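Long-range contacts in short-chain dehydrogenase/reductase SDR (PDB 3GUY), which probably catalyses NAD(P)(H)-dependent oxidation or reduction of a still unidentified substrate, as expected of a short-chain dehydrogenase/reductase with a Rossmann fold: residues 27-33 against 48-54; 173-177 against 192-196; 99-104 against 146-150. The protein carries 2 engineered substitutions. One frame throughout, in Å; residues are numbered along the deposited sequence.

Interaction 1 of 3, residues 27-33 against 48-54. Engineered in segment 48-54: Arg54 (natural residue Cys).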
ATOM      1  N   ALA D  27     -32.502   1.914 -18.292  1.00 38.81           N
ATOM      2  CA  ALA D  27     -31.914   2.378 -19.558  1.00 38.24           C
ATOM      3  C   ALA D  27     -30.375   2.362 -19.509  1.00 37.70           C
ATOM      4  O   ALA D  27     -29.774   2.952 -18.610  1.00 37.26           O
ATOM      5  CB  ALA D  27     -32.387   3.768 -19.898  1.00 37.88           C
ATOM      6  N   THR D  28     -29.777   1.725 -20.516  1.00 37.12           N
ATOM      7  CA  THR D  28     -28.326   1.678 -20.741  1.00 35.88           C
ATOM      8  C   THR D  28     -27.898   2.331 -22.093  1.00 35.91           C
ATOM      9  O   THR D  28     -28.637   2.277 -23.095  1.00 36.43           O
ATOM     10  CB  THR D  28     -27.839   0.248 -20.740  1.00 35.67           C
ATOM     11  OG1 THR D  28     -28.452  -0.475 -21.830  1.00 36.23           O
ATOM     12  CG2 THR D  28     -28.167  -0.407 -19.421  1.00 35.53           C
ATOM     13  N   TYR D  29     -26.730   2.983 -22.081  1.00 35.12           N
ATOM     14  CA  TYR D  29     -26.017   3.440 -23.282  1.00 34.07           C
ATOM     15  C   TYR D  29     -24.633   2.782 -23.327  1.00 33.15           C
ATOM     16  O   TYR D  29     -23.836   2.943 -22.410  1.00 31.79           O
ATOM     17  CB  TYR D  29     -25.870   4.950 -23.249  1.00 34.66           C
ATOM     18  CG  TYR D  29     -25.477   5.533 -24.597  1.00 37.25           C
ATOM     19  CD1 TYR D  29     -26.463   5.907 -25.542  1.00 37.74           C
ATOM     20  CD2 TYR D  29     -24.146   5.690 -24.941  1.00 36.08           C
ATOM     21  CE1 TYR D  29     -26.112   6.436 -26.772  1.00 37.11           C
ATOM     22  CE2 TYR D  29     -23.784   6.231 -26.175  1.00 38.99           C
ATOM     23  CZ  TYR D  29     -24.769   6.605 -27.085  1.00 39.37           C
ATOM     24  OH  TYR D  29     -24.374   7.129 -28.299  1.00 39.41           O
ATOM     25  N   LEU D  30     -24.381   1.990 -24.361  1.00 32.42           N
ATOM     26  CA  LEU D  30     -23.206   1.157 -24.433  1.00 32.14           C
ATOM     27  C   LEU D  30     -22.138   1.683 -25.410  1.00 33.56           C
ATOM     28  O   LEU D  30     -22.444   2.118 -26.541  1.00 33.14           O
ATOM     29  CB  LEU D  30     -23.575  -0.265 -24.816  1.00 31.84           C
ATOM     30  CG  LEU D  30     -24.654  -0.976 -23.981  1.00 32.23           C
ATOM     31  CD1 LEU D  30     -24.480  -2.457 -24.159  1.00 30.86           C
ATOM     32  CD2 LEU D  30     -24.663  -0.638 -22.506  1.00 30.69           C
ATOM     33  N   THR D  31     -20.873   1.650 -24.969  1.00 32.31           N
ATOM     34  CA  THR D  31     -19.788   2.039 -25.849  1.00 32.04           C
ATOM     35  C   THR D  31     -18.716   0.938 -25.850  1.00 31.84           C
ATOM     36  O   THR D  31     -18.573   0.153 -24.896  1.00 31.61           O
ATOM     37  CB  THR D  31     -19.227   3.462 -25.535  1.00 31.69           C
ATOM     38  OG1 THR D  31     -18.449   3.912 -26.657  1.00 30.91           O
ATOM     39  CG2 THR D  31     -18.335   3.465 -24.283  1.00 30.89           C
ATOM     40  N   GLY D  32     -18.017   0.854 -26.964  1.00 32.19           N
ATOM     41  CA  GLY D  32     -16.947  -0.135 -27.187  1.00 32.93           C
ATOM     42  C   GLY D  32     -16.261   0.264 -28.473  1.00 34.28           C
ATOM     43  O   GLY D  32     -16.609   1.299 -29.072  1.00 32.82           O
ATOM     44  N   ARG D  33     -15.311  -0.549 -28.932  1.00 36.41           N
ATOM     45  CA  ARG D  33     -14.573  -0.178 -30.148  1.00 37.79           C
ATOM     46  C   ARG D  33     -15.301  -0.640 -31.406  1.00 37.51           C
ATOM     47  O   ARG D  33     -15.229   0.044 -32.421  1.00 38.23           O
ATOM     48  CB  ARG D  33     -13.090  -0.592 -30.091  1.00 38.75           C
ATOM     49  CG  ARG D  33     -12.231   0.423 -29.233  1.00 43.32           C
ATOM     50  CD  ARG D  33     -10.722   0.478 -29.591  1.00 48.16           C
ATOM     51  NE  ARG D  33     -10.152  -0.823 -29.988  1.00 52.77           N
ATOM     52  CZ  ARG D  33      -9.834  -1.820 -29.156  1.00 55.40           C
ATOM     53  NH1 ARG D  33     -10.039  -1.712 -27.851  1.00 57.06           N
ATOM     54  NH2 ARG D  33      -9.314  -2.951 -29.631  1.00 57.51           N
ATOM     55  N   ASN D  48     -32.465  -0.661 -23.711  1.00 38.64           N
ATOM     56  CA  ASN D  48     -31.301   0.070 -24.191  1.00 38.41           C
ATOM     57  C   ASN D  48     -31.676   1.289 -25.043  1.00 39.19           C
ATOM     58  O   ASN D  48     -32.573   1.221 -25.903  1.00 39.35           O
ATOM     59  CB  ASN D  48     -30.353  -0.864 -24.958  1.00 38.16           C
ATOM     60  CG  ASN D  48     -29.221  -0.109 -25.614  1.00 38.89           C
ATOM     61  OD1 ASN D  48     -29.345   0.277 -26.778  1.00 35.49           O
ATOM     62  ND2 ASN D  48     -28.149   0.208 -24.833  1.00 33.93           N
ATOM     63  N   VAL D  49     -30.964   2.395 -24.815  1.00 38.69           N
ATOM     64  CA  VAL D  49     -31.266   3.664 -25.476  1.00 38.57           C
ATOM     65  C   VAL D  49     -30.098   4.121 -26.351  1.00 37.67           C
ATOM     66  O   VAL D  49     -29.906   5.304 -26.563  1.00 38.33           O
ATOM     67  CB  VAL D  49     -31.610   4.767 -24.452  1.00 38.60           C
ATOM     68  CG1 VAL D  49     -32.912   4.406 -23.694  1.00 40.16           C
ATOM     69  CG2 VAL D  49     -30.457   4.982 -23.493  1.00 39.67           C
ATOM     70  N   GLY D  50     -29.324   3.180 -26.864  1.00 37.05           N
ATOM     71  CA  GLY D  50     -28.250   3.538 -27.769  1.00 36.47           C
ATOM     72  C   GLY D  50     -26.931   2.893 -27.421  1.00 35.78           C
ATOM     73  O   GLY D  50     -26.743   2.323 -26.344  1.00 34.19           O
ATOM     74  N   TYR D  51     -26.061   2.938 -28.409  1.00 35.86           N
ATOM     75  CA  TYR D  51     -24.697   2.482 -28.323  1.00 36.26           C
ATOM     76  C   TYR D  51     -23.899   3.278 -29.347  1.00 36.23           C
ATOM     77  O   TYR D  51     -24.457   3.742 -30.371  1.00 36.53           O
ATOM     78  CB  TYR D  51     -24.588   0.996 -28.626  1.00 36.68           C
ATOM     79  CG  TYR D  51     -25.092   0.541 -29.995  1.00 40.34           C
ATOM     80  CD1 TYR D  51     -24.232   0.480 -31.086  1.00 44.42           C
ATOM     81  CD2 TYR D  51     -26.422   0.123 -30.186  1.00 42.73           C
ATOM     82  CE1 TYR D  51     -24.673   0.041 -32.344  1.00 46.54           C
ATOM     83  CE2 TYR D  51     -26.884  -0.320 -31.449  1.00 45.87           C
ATOM     84  CZ  TYR D  51     -25.997  -0.361 -32.518  1.00 47.61           C
ATOM     85  OH  TYR D  51     -26.403  -0.795 -33.759  1.00 50.57           O
ATOM     86  N   ARG D  52     -22.609   3.442 -29.097  1.00 34.81           N
ATOM     87  CA  ARG D  52     -21.761   4.148 -30.046  1.00 34.25           C
ATOM     88  C   ARG D  52     -20.339   3.632 -29.940  1.00 34.18           C
ATOM     89  O   ARG D  52     -19.782   3.585 -28.845  1.00 33.37           O
ATOM     90  CB  ARG D  52     -21.787   5.623 -29.731  1.00 34.30           C
ATOM     91  CG  ARG D  52     -21.216   6.479 -30.813  1.00 34.22           C
ATOM     92  CD  ARG D  52     -21.370   7.895 -30.449  1.00 36.49           C
ATOM     93  NE  ARG D  52     -20.812   8.783 -31.465  1.00 36.98           N
ATOM     94  CZ  ARG D  52     -20.639  10.089 -31.299  1.00 37.05           C
ATOM     95  NH1 ARG D  52     -20.943  10.686 -30.152  1.00 35.83           N
ATOM     96  NH2 ARG D  52     -20.131  10.805 -32.289  1.00 39.73           N
ATOM     97  N   ALA D  53     -19.780   3.221 -31.069  1.00 33.78           N
ATOM     98  CA  ALA D  53     -18.378   2.821 -31.143  1.00 34.07           C
ATOM     99  C   ALA D  53     -17.516   4.026 -30.895  1.00 33.75           C
ATOM    100  O   ALA D  53     -17.698   5.054 -31.562  1.00 33.97           O
ATOM    101  CB  ALA D  53     -18.068   2.236 -32.526  1.00 34.38           C
ATOM    102  N   ARG D  54     -16.568   3.924 -29.952  1.00 33.49           N
ATOM    103  CA  ARG D  54     -15.642   5.004 -29.669  1.00 32.98           C
ATOM    104  C   ARG D  54     -14.260   4.448 -29.322  1.00 33.30           C
ATOM    105  O   ARG D  54     -14.151   3.363 -28.758  1.00 31.48           O
ATOM    106  CB  ARG D  54     -16.108   5.844 -28.483  1.00 33.56           C
ATOM    107  CG  ARG D  54     -17.534   6.397 -28.517  1.00 34.99           C
ATOM    108  CD  ARG D  54     -17.614   7.800 -28.989  1.00 35.00           C
ATOM    109  NE  ARG D  54     -17.404   7.881 -30.427  1.00 36.57           N
ATOM    110  CZ  ARG D  54     -17.150   9.007 -31.099  1.00 34.83           C
ATOM    111  NH1 ARG D  54     -17.005   8.958 -32.405  1.00 37.16           N
ATOM    112  NH2 ARG D  54     -17.040  10.173 -30.478  1.00 35.72           N
TER
HETATM  113  O   HOH W   1     -22.747   9.419 -28.096  1.00 30.21           O
HETATM  114  O   HOH W   2     -15.743   2.889 -26.504  1.00 26.66           O

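Interaction 2 of 3, residues 173-177 against 192-196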
ATOM      1  N   PRO D 173     -11.312  -6.741 -10.002  1.00 22.50           N
ATOM      2  CA  PRO D 173     -11.480  -8.144 -10.278  1.00 23.18           C
ATOM      3  C   PRO D 173     -10.159  -8.857 -10.466  1.00 24.58           C
ATOM      4  O   PRO D 173      -9.199  -8.282 -11.010  1.00 22.25           O
ATOM      5  CB  PRO D 173     -12.259  -8.176 -11.585  1.00 23.39           C
ATOM      6  CG  PRO D 173     -12.366  -6.803 -12.050  1.00 24.57           C
ATOM      7  CD  PRO D 173     -11.821  -5.868 -11.075  1.00 22.06           C
ATOM      8  N   GLY D 174     -10.142 -10.131 -10.096  1.00 26.13           N
ATOM      9  CA  GLY D 174      -8.975 -10.985 -10.350  1.00 28.49           C
ATOM     10  C   GLY D 174      -9.459 -12.348 -10.772  1.00 30.34           C
ATOM     11  O   GLY D 174     -10.492 -12.813 -10.307  1.00 30.54           O
ATOM     12  N   GLY D 175      -8.682 -13.008 -11.617  1.00 32.90           N
ATOM     13  CA  GLY D 175      -8.993 -14.375 -12.048  1.00 35.18           C
ATOM     14  C   GLY D 175     -10.039 -14.458 -13.153  1.00 36.64           C
ATOM     15  O   GLY D 175     -10.713 -15.479 -13.308  1.00 37.48           O
ATOM     16  N   MET D 176     -10.201 -13.391 -13.918  1.00 38.95           N
ATOM     17  CA  MET D 176     -11.077 -13.436 -15.089  1.00 40.46           C
ATOM     18  C   MET D 176     -10.197 -13.673 -16.304  1.00 43.21           C
ATOM     19  O   MET D 176      -9.012 -13.295 -16.309  1.00 42.83           O
ATOM     20  CB  MET D 176     -11.846 -12.118 -15.297  1.00 39.78           C
ATOM     21  CG  MET D 176     -12.680 -11.608 -14.142  1.00 37.55           C
ATOM     22  SD  MET D 176     -13.853 -10.290 -14.551  1.00 29.62           S
ATOM     23  CE  MET D 176     -12.861  -9.230 -15.575  1.00 40.03           C
ATOM     24  N   ALA D 177     -10.799 -14.277 -17.337  1.00 46.18           N
ATOM     25  CA  ALA D 177     -10.207 -14.361 -18.676  1.00 48.06           C
ATOM     26  C   ALA D 177      -9.677 -13.012 -19.152  1.00 49.99           C
ATOM     27  O   ALA D 177      -8.546 -12.930 -19.597  1.00 51.46           O
ATOM     28  CB  ALA D 177     -11.246 -14.905 -19.703  1.00 48.00           C
ATOM     29  N   SER D 192     -11.298 -22.660 -15.077  1.00 54.19           N
ATOM     30  CA  SER D 192     -10.038 -21.920 -14.976  1.00 53.34           C
ATOM     31  C   SER D 192     -10.201 -20.452 -14.481  1.00 51.97           C
ATOM     32  O   SER D 192      -9.242 -19.858 -13.974  1.00 52.00           O
ATOM     33  CB  SER D 192      -9.354 -21.892 -16.357  1.00 53.56           C
ATOM     34  OG  SER D 192      -9.012 -23.195 -16.801  1.00 53.77           O
ATOM     35  N   PHE D 193     -11.401 -19.880 -14.659  1.00 49.99           N
ATOM     36  CA  PHE D 193     -11.643 -18.451 -14.463  1.00 47.99           C
ATOM     37  C   PHE D 193     -12.949 -18.160 -13.748  1.00 45.57           C
ATOM     38  O   PHE D 193     -13.855 -18.969 -13.722  1.00 44.51           O
ATOM     39  CB  PHE D 193     -11.706 -17.729 -15.817  1.00 48.41           C
ATOM     40  CG  PHE D 193     -10.556 -18.038 -16.719  1.00 51.34           C
ATOM     41  CD1 PHE D 193     -10.759 -18.712 -17.931  1.00 54.06           C
ATOM     42  CD2 PHE D 193      -9.259 -17.692 -16.345  1.00 53.92           C
ATOM     43  CE1 PHE D 193      -9.684 -19.020 -18.764  1.00 55.80           C
ATOM     44  CE2 PHE D 193      -8.179 -17.995 -17.169  1.00 55.95           C
ATOM     45  CZ  PHE D 193      -8.390 -18.660 -18.384  1.00 56.18           C
ATOM     46  N   MET D 194     -13.023 -16.963 -13.182  1.00 43.11           N
ATOM     47  CA  MET D 194     -14.273 -16.380 -12.774  1.00 40.89           C
ATOM     48  C   MET D 194     -14.906 -15.893 -14.070  1.00 40.11           C
ATOM     49  O   MET D 194     -14.314 -15.075 -14.774  1.00 39.70           O
ATOM     50  CB  MET D 194     -14.027 -15.206 -11.811  1.00 39.96           C
ATOM     51  CG  MET D 194     -15.270 -14.506 -11.311  1.00 37.11           C
ATOM     52  SD  MET D 194     -14.971 -13.295 -10.019  1.00 27.06           S
ATOM     53  CE  MET D 194     -13.582 -12.344 -10.659  1.00 30.01           C
ATOM     54  N   SER D 195     -16.108 -16.390 -14.373  1.00 38.84           N
ATOM     55  CA  SER D 195     -16.829 -15.955 -15.572  1.00 38.04           C
ATOM     56  C   SER D 195     -17.244 -14.500 -15.427  1.00 37.30           C
ATOM     57  O   SER D 195     -17.578 -14.056 -14.306  1.00 36.06           O
ATOM     58  CB  SER D 195     -18.100 -16.798 -15.782  1.00 37.76           C
ATOM     59  OG  SER D 195     -19.149 -16.342 -14.934  1.00 38.03           O
ATOM     60  N   ALA D 196     -17.282 -13.785 -16.558  1.00 36.34           N
ATOM     61  CA  ALA D 196     -17.827 -12.442 -16.594  1.00 36.28           C
ATOM     62  C   ALA D 196     -19.255 -12.350 -16.044  1.00 36.03           C
ATOM     63  O   ALA D 196     -19.610 -11.362 -15.369  1.00 34.74           O
ATOM     64  CB  ALA D 196     -17.760 -11.877 -17.996  1.00 36.48           C
TER

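Interaction 3 of 3, residues 99-104 against 146-150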
ATOM      1  N   LEU D  99      -1.221  -0.745 -24.684  1.00 25.39           N
ATOM      2  CA  LEU D  99      -1.670  -0.998 -23.316  1.00 25.96           C
ATOM      3  C   LEU D  99      -1.945   0.319 -22.565  1.00 24.41           C
ATOM      4  O   LEU D  99      -2.949   0.436 -21.838  1.00 24.63           O
ATOM      5  CB  LEU D  99      -0.624  -1.819 -22.561  1.00 25.87           C
ATOM      6  CG  LEU D  99      -1.010  -2.564 -21.301  1.00 29.01           C
ATOM      7  CD1 LEU D  99      -2.165  -3.536 -21.578  1.00 26.15           C
ATOM      8  CD2 LEU D  99       0.286  -3.265 -20.770  1.00 27.07           C
ATOM      9  N   ILE D 100      -1.035   1.285 -22.728  1.00 24.30           N
ATOM     10  CA  ILE D 100      -1.150   2.591 -22.101  1.00 23.98           C
ATOM     11  C   ILE D 100      -2.396   3.312 -22.602  1.00 24.56           C
ATOM     12  O   ILE D 100      -3.199   3.836 -21.822  1.00 24.62           O
ATOM     13  CB  ILE D 100       0.117   3.490 -22.349  1.00 23.85           C
ATOM     14  CG1 ILE D 100       1.342   2.948 -21.578  1.00 26.01           C
ATOM     15  CG2 ILE D 100      -0.159   4.909 -21.848  1.00 23.20           C
ATOM     16  CD1 ILE D 100       2.672   3.541 -21.956  1.00 21.95           C
ATOM     17  N   GLU D 101      -2.574   3.309 -23.923  1.00 25.83           N
ATOM     18  CA  GLU D 101      -3.751   3.934 -24.540  1.00 25.78           C
ATOM     19  C   GLU D 101      -5.065   3.317 -24.081  1.00 24.66           C
ATOM     20  O   GLU D 101      -5.973   4.039 -23.647  1.00 23.78           O
ATOM     21  CB  GLU D 101      -3.649   3.849 -26.063  1.00 26.52           C
ATOM     22  CG  GLU D 101      -2.520   4.696 -26.640  1.00 29.83           C
ATOM     23  CD  GLU D 101      -2.160   4.318 -28.094  1.00 35.29           C
ATOM     24  OE1 GLU D 101      -2.730   3.343 -28.671  1.00 40.16           O
ATOM     25  OE2 GLU D 101      -1.282   5.001 -28.670  1.00 40.19           O
ATOM     26  N   ASN D 102      -5.167   1.996 -24.157  1.00 24.72           N
ATOM     27  CA  ASN D 102      -6.420   1.291 -23.839  1.00 25.05           C
ATOM     28  C   ASN D 102      -6.801   1.305 -22.352  1.00 25.83           C
ATOM     29  O   ASN D 102      -7.989   1.133 -22.021  1.00 27.54           O
ATOM     30  CB  ASN D 102      -6.379  -0.169 -24.240  1.00 24.96           C
ATOM     31  CG  ASN D 102      -6.255  -0.411 -25.734  1.00 27.95           C
ATOM     32  OD1 ASN D 102      -6.385   0.501 -26.555  1.00 30.39           O
ATOM     33  ND2 ASN D 102      -5.925  -1.679 -26.091  1.00 27.41           N
ATOM     34  N   ASN D 103      -5.813   1.425 -21.444  1.00 24.75           N
ATOM     35  CA  ASN D 103      -6.077   1.376 -19.995  1.00 24.38           C
ATOM     36  C   ASN D 103      -5.969   2.738 -19.316  1.00 24.53           C
ATOM     37  O   ASN D 103      -6.910   3.211 -18.655  1.00 26.03           O
ATOM     38  CB  ASN D 103      -5.142   0.386 -19.305  1.00 23.12           C
ATOM     39  CG  ASN D 103      -5.393  -1.053 -19.743  1.00 24.76           C
ATOM     40  OD1 ASN D 103      -6.289  -1.727 -19.214  1.00 26.82           O
ATOM     41  ND2 ASN D 103      -4.594  -1.540 -20.697  1.00 21.99           N
ATOM     42  N   LEU D 104      -4.837   3.399 -19.499  1.00 24.67           N
ATOM     43  CA  LEU D 104      -4.583   4.639 -18.781  1.00 24.22           C
ATOM     44  C   LEU D 104      -5.205   5.841 -19.497  1.00 24.02           C
ATOM     45  O   LEU D 104      -5.873   6.655 -18.877  1.00 24.34           O
ATOM     46  CB  LEU D 104      -3.060   4.850 -18.563  1.00 24.25           C
ATOM     47  CG  LEU D 104      -2.645   6.132 -17.800  1.00 24.79           C
ATOM     48  CD1 LEU D 104      -3.437   6.289 -16.490  1.00 23.46           C
ATOM     49  CD2 LEU D 104      -1.052   6.155 -17.577  1.00 20.79           C
ATOM     50  N   VAL D 146       0.031   0.331 -15.691  1.00 18.44           N
ATOM     51  CA  VAL D 146      -1.210   1.060 -16.132  1.00 18.88           C
ATOM     52  C   VAL D 146      -2.406   0.940 -15.122  1.00 19.19           C
ATOM     53  O   VAL D 146      -3.174   1.890 -14.922  1.00 19.82           O
ATOM     54  CB  VAL D 146      -1.622   0.692 -17.580  1.00 19.64           C
ATOM     55  CG1 VAL D 146      -0.492   1.047 -18.591  1.00 19.83           C
ATOM     56  CG2 VAL D 146      -2.019  -0.835 -17.758  1.00 18.54           C
ATOM     57  N   LYS D 147      -2.510  -0.190 -14.443  1.00 20.08           N
ATOM     58  CA  LYS D 147      -3.537  -0.401 -13.424  1.00 19.35           C
ATOM     59  C   LYS D 147      -3.231   0.317 -12.141  1.00 20.15           C
ATOM     60  O   LYS D 147      -4.136   0.911 -11.537  1.00 18.19           O
ATOM     61  CB  LYS D 147      -3.775  -1.868 -13.171  1.00 19.64           C
ATOM     62  CG  LYS D 147      -4.312  -2.567 -14.436  1.00 20.94           C
ATOM     63  CD  LYS D 147      -5.655  -1.980 -14.849  1.00 23.33           C
ATOM     64  CE  LYS D 147      -6.335  -2.802 -15.956  1.00 27.92           C
ATOM     65  NZ  LYS D 147      -7.523  -2.106 -16.498  1.00 30.19           N
ATOM     66  N   TRP D 148      -1.970   0.318 -11.722  1.00 18.80           N
ATOM     67  CA  TRP D 148      -1.577   1.180 -10.620  1.00 18.14           C
ATOM     68  C   TRP D 148      -1.798   2.669 -10.961  1.00 17.08           C
ATOM     69  O   TRP D 148      -2.157   3.477 -10.072  1.00 16.78           O
ATOM     70  CB  TRP D 148      -0.084   0.998 -10.297  1.00 18.06           C
ATOM     71  CG  TRP D 148       0.274  -0.243  -9.506  1.00 20.39           C
ATOM     72  CD1 TRP D 148      -0.085  -1.557  -9.788  1.00 18.98           C
ATOM     73  CD2 TRP D 148       1.118  -0.305  -8.363  1.00 19.63           C
ATOM     74  NE1 TRP D 148       0.481  -2.401  -8.878  1.00 19.80           N
ATOM     75  CE2 TRP D 148       1.216  -1.671  -7.986  1.00 20.42           C
ATOM     76  CE3 TRP D 148       1.799   0.655  -7.602  1.00 22.21           C
ATOM     77  CZ2 TRP D 148       1.953  -2.090  -6.867  1.00 24.07           C
ATOM     78  CZ3 TRP D 148       2.545   0.236  -6.504  1.00 25.56           C
ATOM     79  CH2 TRP D 148       2.606  -1.132  -6.132  1.00 23.98           C
ATOM     80  N   ALA D 149      -1.502   3.033 -12.216  1.00 16.65           N
ATOM     81  CA  ALA D 149      -1.720   4.408 -12.690  1.00 18.03           C
ATOM     82  C   ALA D 149      -3.209   4.838 -12.516  1.00 17.99           C
ATOM     83  O   ALA D 149      -3.516   5.863 -11.924  1.00 17.79           O
ATOM     84  CB  ALA D 149      -1.264   4.557 -14.150  1.00 17.73           C
ATOM     85  N   VAL D 150      -4.106   3.999 -12.987  1.00 18.89           N
ATOM     86  CA  VAL D 150      -5.527   4.256 -12.782  1.00 19.12           C
ATOM     87  C   VAL D 150      -5.909   4.418 -11.299  1.00 19.95           C
ATOM     88  O   VAL D 150      -6.639   5.310 -10.976  1.00 18.35           O
ATOM     89  CB  VAL D 150      -6.457   3.283 -13.537  1.00 19.67           C
ATOM     90  CG1 VAL D 150      -7.976   3.629 -13.250  1.00 18.33           C
ATOM     91  CG2 VAL D 150      -6.170   3.292 -15.049  1.00 18.84           C
TER

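Interaction 1 of 3, residues 27-33 against 48-54
With CG swung opposite its backbone N (chi1 173°), Asn48 carries its carboxamide to the start of strand 28-32, where Thr28 holds OG1 between its own backbone N and carbonyl carbon. ND2 of Asn48 donates to OG1 of Thr28 over 3.1 Å, with the acceptor nearly in the amide plane. The same amide also braces its own turn. Asn48 OD1 takes Gly50 N from above the carbonyl plane, making an Asx turn, while ND2 gives a second bond to Gly50 O. That carbonyl is gripped from both faces, because Leu30 N (3.1 Å from Gly50 O) comes from the other one. Val49 N binds Thr28 O almost straight, at 174°. Downstream, Thr31 OG1 donates to Arg52 O at only 2.6 Å, and Arg54 N reaches Gly32 O at 2.8 Å.

The Tyr29 ring lays one face on the backbone of Gly50 and Tyr51, where Gly50 brings no side chain. Its OH sits 3.3 Å from Arg52 CB, and water 1 links that hydroxyl to Arg52 NH1. Leu65 of helix 59-67 packs on the Tyr29 side of the sheet. On the other side Leu30 and Tyr51 meet helix 35-42, and Tyr51 OH bonds Ser39. The guanidinium of the engineered Arg54 lies over one face of that of Arg52 and bonds Glu61 and Gln64.

This is the parallel pairing of a beta-alpha-beta unit at the sheet edge. Its chemistry implies that a backbone ladder joins the strands, supplemented by the Asn48 amide at one end and the Thr31 hydroxyl with water 2 toward the other.

Interaction 2 of 3, residues 173-177 against 192-196
Gly175 and Met194 join the two backbones through one hydrogen bond, Met194 N to Gly175 O, at 2.7 Å and 162°. Segment 173-177 continues from strand 167-174. Gly175 has a positive phi of 80°, and its carbonyl points to segment 192-196. That segment has no regular structure until helix 196-207 begins, and Ser195 serves as N-cap, its OG accepting from Asp198 N. Met176 and Met194 are the closest pair of residues along the backbones, with CA atoms 4.9 Å apart.

Met194 carries most of the side-chain contact. Its chain runs out extended from the backbone and then bends at the last torsion (chi3 47°), which tucks the CE methyl against the strand end. There CE lies 3.1 Å from Gly174 O and 3.7 Å from Met176 CG, the two methionines crossing at a slant. Ala199 touches both methionines from helix 196-207, which also sets Met202 on Met194, and Val220 of strand 214-222 also touches Met194. Phe193 packs on Ala177. One face of its ring receives Ala177 CA, offset toward the rim, the opposite face has Ser192 CB over its centre, and Gly175 O lies near the ring's edge. Ala177 N, 3.8 Å from Phe193 CG, is buried here without a hydrogen-bond partner in the model. The carbonyl of Phe193 accepts from Asn212 ND2 of the second subunit.

Pro173-Gly174 matches the PG motif that ends the sixth strand of classical short-chain dehydrogenases. The long loop closed here, not modelled at 189-190, probably corresponds to the substrate-binding loop of those enzymes on the Rossmann fold.

Interaction 3 of 3, residues 99-104 against 146-150
Val146 pushes its two methyls into the surface of helix 93-118, CG2 lying 3.7 Å from Asn103 CB and CG1 4.0 Å from Ile100 CG1. This is the packing of the two long helices that flank one face of the short-chain dehydrogenase Rossmann sheet. The segments run roughly alongside each other, with axes 9.4 Å apart and a crossing angle of -31°. Leu99 and Ile100 each meet Val146 nearly at right angles. Farther along, Leu104 sets CD1 3.6 Å from Ala149 CB, and Val150 CG2 rests near the Asn103 carbonyl. The outer side of the pair is covered by the third subunit, whose own Ile100, Leu104 and Ala149 pack on their counterparts here, so the same helices build a subunit interface.

Lys147 fits the lysine of the YxxxK signature, and Asn103 the helix asparagine that joins it in the catalytic set of classical family members; a similar role is probable here. A wider pi-type turn at 100-104 interrupts the regular helix around that asparagine. Lys147 starts out pointing away, but a bend at chi2 (-62°) brings NZ round to Asn103 OD1, 3.0 Å away. The amide is fixed from its other end, where Asn103 ND2 bonds Ser82 O and also donates to a lone pair of Leu99 O at 2.8 Å.

Overall arrangement
The three contacts follow one another along the chain in the order interaction 1, interaction 3, interaction 2. Interaction 1 pairs the edge strand 51-53 with strand 28-32 in the seven-stranded parallel sheet, whereas interaction 2 sits at the end of strand 167-174, next to the other edge strand, 214-222; their centres are 24 Å apart. Interaction 3 joins helices 93-118 and 141-160, with its centre 22 Å from that of interaction 1 and 19 Å from that of interaction 2. Helix 141-160 is followed in the chain by strand 167-174. The contacts sit at three separate places of one Rossmann fold: the probable cofactor-binding half, the likely catalytic helices and the presumed substrate loop.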